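Local coordinates for Alpha/beta hydrolase (Novosphingobium aromaticivorans, PDB 3BWX), which probably works as a hydrolase of the alpha/beta-hydrolase fold and binds calcium, at residues G37-A42 with R143-Q148; R64-S69 with M200-P205; S69-A72 with T77-P80. The protein carries 1 engineered substitution. All blocks are in the same frame, centred on the assembly; numbering follows the deposited sequence.

Contact 1. Residues G37-A42 with R143-Q148. With EDO (1,2-ethanediol), chain Q.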
loop_
_atom_site.group_PDB
_atom_site.type_symbol
_atom_site.label_atom_id
_atom_site.label_comp_id
_atom_site.label_asym_id
_atom_site.label_seq_id
_atom_site.Cartn_x
_atom_site.Cartn_y
_atom_site.Cartn_z
ATOM N N GLY A 37 -0.860 -1.774 -1.282
ATOM C CA GLY A 37 -2.088 -2.508 -1.210
ATOM C C GLY A 37 -1.969 -3.936 -1.712
ATOM O O GLY A 37 -0.933 -4.384 -2.202
ATOM N N LEU A 38 -3.071 -4.668 -1.597
ATOM C CA LEU A 38 -3.121 -6.120 -1.786
ATOM C C LEU A 38 -2.469 -6.582 -3.058
ATOM O O LEU A 38 -1.731 -7.534 -3.028
ATOM C CB LEU A 38 -4.604 -6.577 -1.711
ATOM C CG LEU A 38 -4.933 -8.051 -1.906
ATOM C CD1 LEU A 38 -4.464 -8.879 -0.743
ATOM C CD2 LEU A 38 -6.477 -8.200 -2.106
ATOM N N THR A 39 -2.817 -5.985 -4.185
ATOM C CA THR A 39 -2.338 -6.380 -5.516
ATOM C C THR A 39 -1.194 -5.508 -6.036
ATOM O O THR A 39 -0.864 -5.578 -7.233
ATOM C CB THR A 39 -3.478 -6.391 -6.561
ATOM O OG1 THR A 39 -4.030 -5.074 -6.646
ATOM C CG2 THR A 39 -4.542 -7.388 -6.183
ATOM N N ARG A 40 -0.588 -4.724 -5.148
ATOM C CA ARG A 40 0.228 -3.623 -5.581
ATOM C C ARG A 40 1.685 -3.852 -5.221
ATOM O O ARG A 40 2.039 -4.820 -4.537
ATOM C CB ARG A 40 -0.281 -2.323 -4.993
ATOM C CG ARG A 40 -1.734 -1.999 -5.279
ATOM C CD ARG A 40 -1.969 -1.843 -6.784
ATOM N NE ARG A 40 -3.338 -1.518 -7.113
ATOM C CZ ARG A 40 -3.841 -0.286 -7.066
ATOM N NH1 ARG A 40 -3.081 0.747 -6.755
ATOM N NH2 ARG A 40 -5.115 -0.076 -7.366
ATOM N N ASN A 41 2.549 -3.005 -5.764
ATOM C CA ASN A 41 4.000 -3.137 -5.694
ATOM C C ASN A 41 4.668 -1.739 -5.471
ATOM O O ASN A 41 4.003 -0.694 -5.254
ATOM C CB ASN A 41 4.529 -3.876 -6.943
ATOM C CG ASN A 41 4.306 -3.075 -8.215
ATOM O OD1 ASN A 41 4.963 -2.045 -8.402
ATOM N ND2 ASN A 41 3.339 -3.489 -9.048
ATOM N N ALA A 42 5.992 -1.711 -5.473
ATOM C CA ALA A 42 6.725 -0.501 -5.129
ATOM C C ALA A 42 6.404 0.650 -6.077
ATOM O O ALA A 42 6.510 1.841 -5.713
ATOM C CB ALA A 42 8.227 -0.765 -5.141
ATOM N N ARG A 143 -12.695 -9.555 -3.853
ATOM C CA ARG A 143 -12.916 -10.955 -4.114
ATOM C C ARG A 143 -13.193 -11.175 -5.609
ATOM O O ARG A 143 -12.743 -12.161 -6.202
ATOM C CB ARG A 143 -14.107 -11.448 -3.299
ATOM C CG ARG A 143 -13.876 -11.565 -1.816
ATOM C CD ARG A 143 -14.973 -12.457 -1.188
ATOM N NE ARG A 143 -16.324 -11.880 -1.320
ATOM C CZ ARG A 143 -16.835 -10.948 -0.509
ATOM N NH1 ARG A 143 -16.120 -10.473 0.512
ATOM N NH2 ARG A 143 -18.070 -10.493 -0.711
ATOM N N GLY A 144 -13.924 -10.247 -6.216
ATOM C CA GLY A 144 -14.290 -10.360 -7.628
ATOM C C GLY A 144 -13.211 -10.118 -8.669
ATOM O O GLY A 144 -13.315 -10.633 -9.788
ATOM N N TYR A 145 -12.186 -9.333 -8.358
ATOM C CA TYR A 145 -11.211 -8.967 -9.393
ATOM C C TYR A 145 -9.833 -9.621 -9.235
ATOM O O TYR A 145 -9.103 -9.788 -10.200
ATOM C CB TYR A 145 -11.078 -7.439 -9.502
ATOM C CG TYR A 145 -10.149 -6.785 -8.496
ATOM C CD1 TYR A 145 -8.750 -6.785 -8.681
ATOM C CD2 TYR A 145 -10.657 -6.142 -7.383
ATOM C CE1 TYR A 145 -7.896 -6.184 -7.756
ATOM C CE2 TYR A 145 -9.808 -5.530 -6.453
ATOM C CZ TYR A 145 -8.433 -5.551 -6.651
ATOM O OH TYR A 145 -7.616 -4.941 -5.733
ATOM N N VAL A 146 -9.473 -9.975 -8.014
ATOM C CA VAL A 146 -8.152 -10.534 -7.794
ATOM C C VAL A 146 -8.012 -11.860 -8.507
ATOM O O VAL A 146 -8.891 -12.708 -8.416
ATOM C CB VAL A 146 -7.858 -10.663 -6.285
ATOM C CG1 VAL A 146 -6.599 -11.463 -6.030
ATOM C CG2 VAL A 146 -7.689 -9.280 -5.689
ATOM N N GLY A 147 -6.906 -12.013 -9.231
ATOM C CA GLY A 147 -6.585 -13.231 -9.935
ATOM C C GLY A 147 -7.472 -13.534 -11.153
ATOM O O GLY A 147 -7.349 -14.624 -11.732
ATOM N N GLN A 148 -8.371 -12.610 -11.535
ATOM C CA GLN A 148 -9.326 -12.856 -12.644
ATOM C C GLN A 148 -8.603 -12.976 -13.977
ATOM O O GLN A 148 -9.045 -13.682 -14.889
ATOM C CB GLN A 148 -10.428 -11.808 -12.702
ATOM C CG GLN A 148 -11.603 -12.159 -11.784
HETATM C C1 EDO Q . 0.364 -7.137 -0.120
HETATM O O1 EDO Q . 0.900 -6.243 -1.120
HETATM C C2 EDO Q . 0.220 -6.342 1.185
HETATM O O2 EDO Q . -0.789 -5.331 1.054
HETATM O O HOH W 1 -5.041 -3.825 -4.305
HETATM O O HOH W 2 -6.207 -2.913 -7.710
#

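Contact 2. Residues R64-S69 with M200-P205. With CA (calcium ion), chain B; EDO (1,2-ethanediol), chain R.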
loop_
_atom_site.group_PDB
_atom_site.type_symbol
_atom_site.label_atom_id
_atom_site.label_comp_id
_atom_site.label_asym_id
_atom_site.label_seq_id
_atom_site.Cartn_x
_atom_site.Cartn_y
_atom_site.Cartn_z
ATOM N N ARG A 64 5.728 -10.891 -0.917
ATOM C CA ARG A 64 5.894 -12.102 -1.709
ATOM C C ARG A 64 4.733 -12.145 -2.694
ATOM O O ARG A 64 3.576 -11.818 -2.348
ATOM C CB ARG A 64 5.880 -13.370 -0.841
ATOM C CG ARG A 64 4.648 -13.527 0.047
ATOM C CD ARG A 64 4.619 -14.797 0.881
ATOM N NE ARG A 64 5.694 -14.769 1.848
ATOM C CZ ARG A 64 6.315 -15.818 2.348
ATOM N NH1 ARG A 64 6.037 -17.028 1.943
ATOM N NH2 ARG A 64 7.277 -15.627 3.242
ATOM N N GLY A 65 5.048 -12.523 -3.924
ATOM C CA GLY A 65 4.063 -12.669 -4.990
ATOM C C GLY A 65 3.725 -11.393 -5.730
ATOM O O GLY A 65 2.839 -11.410 -6.594
ATOM N N ARG A 66 4.360 -10.279 -5.373
ATOM C CA ARG A 66 4.087 -9.009 -6.050
ATOM C C ARG A 66 5.365 -8.438 -6.620
ATOM O O ARG A 66 6.427 -8.496 -6.003
ATOM C CB ARG A 66 3.493 -7.951 -5.110
ATOM C CG ARG A 66 2.066 -8.225 -4.655
ATOM C CD ARG A 66 1.948 -9.259 -3.559
ATOM N NE ARG A 66 0.605 -9.254 -2.996
ATOM C CZ ARG A 66 0.123 -10.226 -2.241
ATOM N NH1 ARG A 66 0.848 -11.272 -1.918
ATOM N NH2 ARG A 66 -1.114 -10.124 -1.818
ATOM N N GLY A 67 5.251 -7.854 -7.807
ATOM C CA GLY A 67 6.394 -7.158 -8.407
ATOM C C GLY A 67 7.551 -8.080 -8.601
ATOM O O GLY A 67 7.389 -9.189 -9.137
ATOM N N ASP A 68 8.736 -7.650 -8.174
ATOM C CA ASP A 68 9.965 -8.437 -8.353
ATOM C C ASP A 68 10.253 -9.340 -7.171
ATOM O O ASP A 68 11.250 -10.032 -7.157
ATOM C CB ASP A 68 11.172 -7.516 -8.550
ATOM C CG ASP A 68 11.231 -6.884 -9.926
ATOM O OD1 ASP A 68 10.260 -7.079 -10.706
ATOM O OD2 ASP A 68 12.237 -6.166 -10.212
ATOM N N SER A 69 9.384 -9.330 -6.156
ATOM C CA SER A 69 9.556 -10.299 -5.074
ATOM C C SER A 69 9.255 -11.720 -5.537
ATOM O O SER A 69 8.424 -11.948 -6.398
ATOM C CB SER A 69 8.685 -9.913 -3.874
ATOM O OG SER A 69 9.239 -8.841 -3.121
HETATM N N MSE A 200 -0.990 -14.857 -9.810
HETATM C CA MSE A 200 -2.397 -15.157 -9.828
HETATM C C MSE A 200 -2.844 -16.045 -8.666
HETATM O O MSE A 200 -3.969 -15.877 -8.167
HETATM C CB MSE A 200 -2.806 -15.800 -11.165
HETATM C CG MSE A 200 -2.794 -14.842 -12.344
HETATM SE SE MSE A 200 -3.863 -13.194 -12.197
HETATM C CE MSE A 200 -2.400 -11.882 -12.054
ATOM N N LYS A 201 -1.953 -16.917 -8.184
ATOM C CA LYS A 201 -2.275 -17.815 -7.092
ATOM C C LYS A 201 -2.608 -17.117 -5.773
ATOM O O LYS A 201 -3.126 -17.794 -4.874
ATOM C CB LYS A 201 -1.185 -18.850 -6.882
ATOM C CG LYS A 201 -1.098 -19.779 -8.074
ATOM C CD LYS A 201 -0.165 -20.952 -7.863
ATOM C CE LYS A 201 -0.261 -21.881 -9.049
ATOM N NZ LYS A 201 0.836 -22.870 -9.067
ATOM N N ILE A 202 -2.315 -15.810 -5.661
ATOM C CA ILE A 202 -2.798 -15.001 -4.577
ATOM C C ILE A 202 -4.314 -15.076 -4.439
ATOM O O ILE A 202 -4.815 -14.924 -3.352
ATOM C CB ILE A 202 -2.281 -13.522 -4.704
ATOM C CG1 ILE A 202 -0.772 -13.453 -4.435
ATOM C CG2 ILE A 202 -3.057 -12.565 -3.816
ATOM C CD1 ILE A 202 -0.074 -12.159 -4.972
ATOM N N ALA A 203 -5.017 -15.335 -5.529
ATOM C CA ALA A 203 -6.482 -15.440 -5.491
ATOM C C ALA A 203 -7.017 -16.709 -4.819
ATOM O O ALA A 203 -8.201 -16.820 -4.544
ATOM C CB ALA A 203 -7.030 -15.354 -6.936
ATOM N N GLU A 204 -6.177 -17.720 -4.653
ATOM C CA GLU A 204 -6.588 -18.968 -4.023
ATOM C C GLU A 204 -6.958 -18.684 -2.584
ATOM O O GLU A 204 -6.175 -18.090 -1.833
ATOM C CB GLU A 204 -5.475 -20.025 -4.123
ATOM C CG GLU A 204 -5.223 -20.450 -5.558
ATOM C CD GLU A 204 -4.086 -21.480 -5.707
ATOM O OE1 GLU A 204 -3.577 -21.976 -4.675
ATOM O OE2 GLU A 204 -3.685 -21.744 -6.871
ATOM N N PRO A 205 -8.198 -19.008 -2.195
ATOM C CA PRO A 205 -8.617 -18.625 -0.821
ATOM C C PRO A 205 -7.940 -19.327 0.334
ATOM O O PRO A 205 -7.650 -18.699 1.369
ATOM C CB PRO A 205 -10.108 -18.936 -0.807
ATOM C CG PRO A 205 -10.323 -19.954 -1.860
ATOM C CD PRO A 205 -9.336 -19.568 -2.942
HETATM CA CA CA B . -6.864 -16.458 2.046
HETATM C C1 EDO R . 9.871 -3.206 -9.176
HETATM O O1 EDO R . 10.006 -3.631 -10.533
HETATM C C2 EDO R . 8.421 -2.893 -8.964
HETATM O O2 EDO R . 7.752 -4.121 -9.137
HETATM O O HOH W 3 -6.438 -15.862 -0.165
HETATM O O HOH W 4 -7.844 -14.483 3.072
HETATM O O HOH W 5 -6.829 -17.554 4.173
HETATM O O HOH W 6 -4.750 -17.618 1.703
HETATM O O HOH W 7 -4.963 -14.659 2.330
#

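Contact 3. Residues S69-A72 with T77-P80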
loop_
_atom_site.group_PDB
_atom_site.type_symbol
_atom_site.label_atom_id
_atom_site.label_comp_id
_atom_site.label_asym_id
_atom_site.label_seq_id
_atom_site.Cartn_x
_atom_site.Cartn_y
_atom_site.Cartn_z
ATOM N N SER A 69 9.384 -9.330 -6.156
ATOM C CA SER A 69 9.556 -10.299 -5.074
ATOM C C SER A 69 9.255 -11.720 -5.537
ATOM O O SER A 69 8.424 -11.948 -6.398
ATOM C CB SER A 69 8.685 -9.913 -3.874
ATOM O OG SER A 69 9.239 -8.841 -3.121
ATOM N N ASP A 70 9.953 -12.674 -4.949
ATOM C CA ASP A 70 9.757 -14.034 -5.310
ATOM C C ASP A 70 8.330 -14.435 -5.071
ATOM O O ASP A 70 7.669 -13.926 -4.144
ATOM C CB ASP A 70 10.637 -15.004 -4.499
ATOM C CG ASP A 70 12.075 -15.125 -5.012
ATOM O OD1 ASP A 70 12.451 -14.530 -6.049
ATOM O OD2 ASP A 70 12.847 -15.817 -4.326
ATOM N N TYR A 71 7.864 -15.356 -5.921
ATOM C CA TYR A 71 6.585 -16.040 -5.752
ATOM C C TYR A 71 6.734 -17.225 -4.794
ATOM O O TYR A 71 7.809 -17.836 -4.745
ATOM C CB TYR A 71 6.041 -16.522 -7.110
ATOM C CG TYR A 71 5.547 -15.427 -8.076
ATOM C CD1 TYR A 71 5.797 -14.069 -7.839
ATOM C CD2 TYR A 71 4.825 -15.767 -9.222
ATOM C CE1 TYR A 71 5.329 -13.091 -8.729
ATOM C CE2 TYR A 71 4.375 -14.810 -10.105
ATOM C CZ TYR A 71 4.628 -13.482 -9.852
ATOM O OH TYR A 71 4.182 -12.544 -10.718
ATOM N N ALA A 72 5.694 -17.513 -4.019
ATOM C CA ALA A 72 5.733 -18.599 -3.060
ATOM C C ALA A 72 5.453 -19.928 -3.696
ATOM O O ALA A 72 4.542 -20.032 -4.489
ATOM C CB ALA A 72 4.729 -18.373 -1.977
ATOM N N THR A 77 0.866 -19.428 1.934
ATOM C CA THR A 77 1.599 -18.370 2.621
ATOM C C THR A 77 1.261 -16.925 2.219
ATOM O O THR A 77 1.807 -15.982 2.795
ATOM C CB THR A 77 3.142 -18.556 2.446
ATOM O OG1 THR A 77 3.508 -18.376 1.064
ATOM C CG2 THR A 77 3.558 -19.871 2.975
ATOM N N TYR A 78 0.369 -16.800 1.239
ATOM C CA TYR A 78 -0.154 -15.484 0.793
ATOM C C TYR A 78 -1.262 -15.059 1.764
ATOM O O TYR A 78 -2.441 -15.237 1.494
ATOM C CB TYR A 78 -0.664 -15.604 -0.643
ATOM C CG TYR A 78 0.393 -15.774 -1.684
ATOM C CD1 TYR A 78 1.582 -15.016 -1.653
ATOM C CD2 TYR A 78 0.214 -16.631 -2.778
ATOM C CE1 TYR A 78 2.584 -15.144 -2.697
ATOM C CE2 TYR A 78 1.184 -16.731 -3.778
ATOM C CZ TYR A 78 2.370 -16.020 -3.725
ATOM O OH TYR A 78 3.315 -16.106 -4.722
ATOM N N GLN A 79 -0.864 -14.586 2.941
ATOM C CA GLN A 79 -1.835 -14.147 3.940
ATOM C C GLN A 79 -1.211 -13.064 4.813
ATOM O O GLN A 79 0.043 -13.008 4.930
ATOM C CB GLN A 79 -2.288 -15.365 4.746
ATOM C CG GLN A 79 -1.162 -16.095 5.477
ATOM C CD GLN A 79 -1.656 -17.235 6.303
ATOM O OE1 GLN A 79 -2.855 -17.361 6.578
ATOM N NE2 GLN A 79 -0.733 -18.111 6.690
ATOM N N PRO A 80 -2.065 -12.190 5.373
ATOM C CA PRO A 80 -1.556 -11.040 6.127
ATOM C C PRO A 80 -0.562 -11.276 7.213
ATOM O O PRO A 80 0.396 -10.500 7.322
ATOM C CB PRO A 80 -2.823 -10.377 6.661
ATOM C CG PRO A 80 -3.836 -10.691 5.635
ATOM C CD PRO A 80 -3.531 -12.102 5.239
#

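Contact 1. Residues G37-A42 with R143-Q148
Thr39 sets its CG2 methyl against Val146 and Tyr145, the two residues where helix 136-145 ends, with OG1 of Thr39 3.7 Å from Tyr145 OH. CG2 of Thr39 lies 3.7 Å from CG2 of Val146 and meets the Tyr145 ring obliquely, 3.9 Å from CE1. Leu38 completes the apolar patch, crossing Val146 at about a right angle, its CD2 3.9 Å from Val146 CG2. That valine methyl therefore serves both partners, and also lies 3.7 Å above the Tyr145 ring plane, toward its rim. The segment 37-42 is the loop following strand 32-35 of the alpha/beta-hydrolase sheet, bent by a type I turn from Gly37 to Arg40; Val146 is where the helix gives way to a type II turn. CG of Tyr145 sits between its backbone N and carbonyl carbon (chi1 83°), bringing the phenol end nearer the loop, and two waters bridge the rest: one joins Tyr145 OH to Thr39 N, the other to Arg40 NH2, in the guanidinium plane. Were Thr39 an alanine, the loss of CG2 would probably leave a gap beside Val146 CG2 and the tyrosine ring. A salt bridge to Asp44 holds the arginine from its NH1 side.

Contact 2. Residues R64-S69 with M200-P205
Ile202 lays its CD1 methyl over one face of the Arg66 guanidinium, 3.2 Å above the plane and offset toward the rim. This packing of a methyl on the flat face of a charged group carries most of the meeting: CD1 of Ile202 is 3.3 Å from NH1 of Arg66, and the other branch, CG2 of Ile202, comes to 3.7 Å from NH2 of Arg66. The same methyl also touches the backbone, with Ile202 CD1 3.4 Å from Gly65 O. Glycine suits that position sterically, since a CB there would stand tight against Ile202 CD1, and its phi is positive. Ile202 reaches the loop because CG1 stands anti to its own carbonyl carbon (chi1 -70°), which directs the longer branch across from the 3-10 turn.

The segment 64-69 follows strand 58-61 of the alpha/beta-hydrolase sheet, whereas 200-205 belongs to the long excursion between strands 194-196 and 230-235.

Among the polar bonds, Arg64 O holds the guanidinium at its edge while Ile202 lies over one face. NH1 of Arg66 donates to Arg64 O at 2.8 Å, in the guanidinium plane and almost in line with the carbonyl, with an N-H...O angle of 161°. NH1 is also bonded to Tyr83 OH, so the flat group has little freedom to turn.

Metal coordination belongs to the far end of 200-205. Pro205 O binds calcium at 2.5 Å, together with five waters and Ala208 O; one of those waters also donates to Glu204 O, at 2.8 Å.

Contact 3. Residues S69-A72 with T77-P80
Tyr78 reaches across to Ala72 with its hydroxyl, and this end of the contact is closely fitted. The backbone N of Ala72 donates to OH of Tyr78 at 2.9 Å, with an N-H...O angle of 165°, while the methyl of the same alanine rests over the ring: CB lies 4.2 Å from the ring centroid, 29° off the normal, an off-centre CH-pi contact. One residue thus engages the phenol by its amide and its methyl together. The hydroxyl is also hydrogen-bonded to Asp199 OD2, its strongest polar partner, and comes within 3.4 Å of Tyr71 CA. Thr77 adds its oxygen from the neighbouring position, OG1 of Thr77 standing 3.3 Å from Ala72 CB. Its chi1 of 66° sets that oxygen between the backbone N and carbonyl carbon, where it is also bonded to Asp74 O.

The side at Tyr71 is looser. This exposed residue gives the other segment little more than its CB, 3.6 Å from OH of Tyr78, and the two tyrosine side chains run obliquely to one another.

At the backbone, Tyr78 is the centre of an inverse gamma turn, followed by Gln79 at the N-cap of helix 80-94. The contact closes the short connection between Ala72 and Thr77, in the latter part of the long loop that leads from strand 58-61 to that helix, with Asp70 bonded to Arg17 at the start of strand 17-23.

Overall arrangement
Contacts 2 and 3 lie closest together, their centres 6 Å apart, and share Ser69; Gly65 N approaches Asp70 O at 3.0 Å, a probable hydrogen bond. Contact 1 joins contact 2 through a hydrogen bond between Leu38 O and Arg66 NE, 2.9 Å apart, and through packing of Val146 O on Ala203 CB at 3.6 Å. Contacts 1 and 3 do not touch, with about 7 Å between their nearest atoms. Contact 2 thus connects the other two. The calcium held by Pro205 lies about 8 Å from the side chain of Leu38 and about 7 Å from that of Tyr78. Leu38 also lies near, without touching, a probable nucleophile elbow containing Ser105.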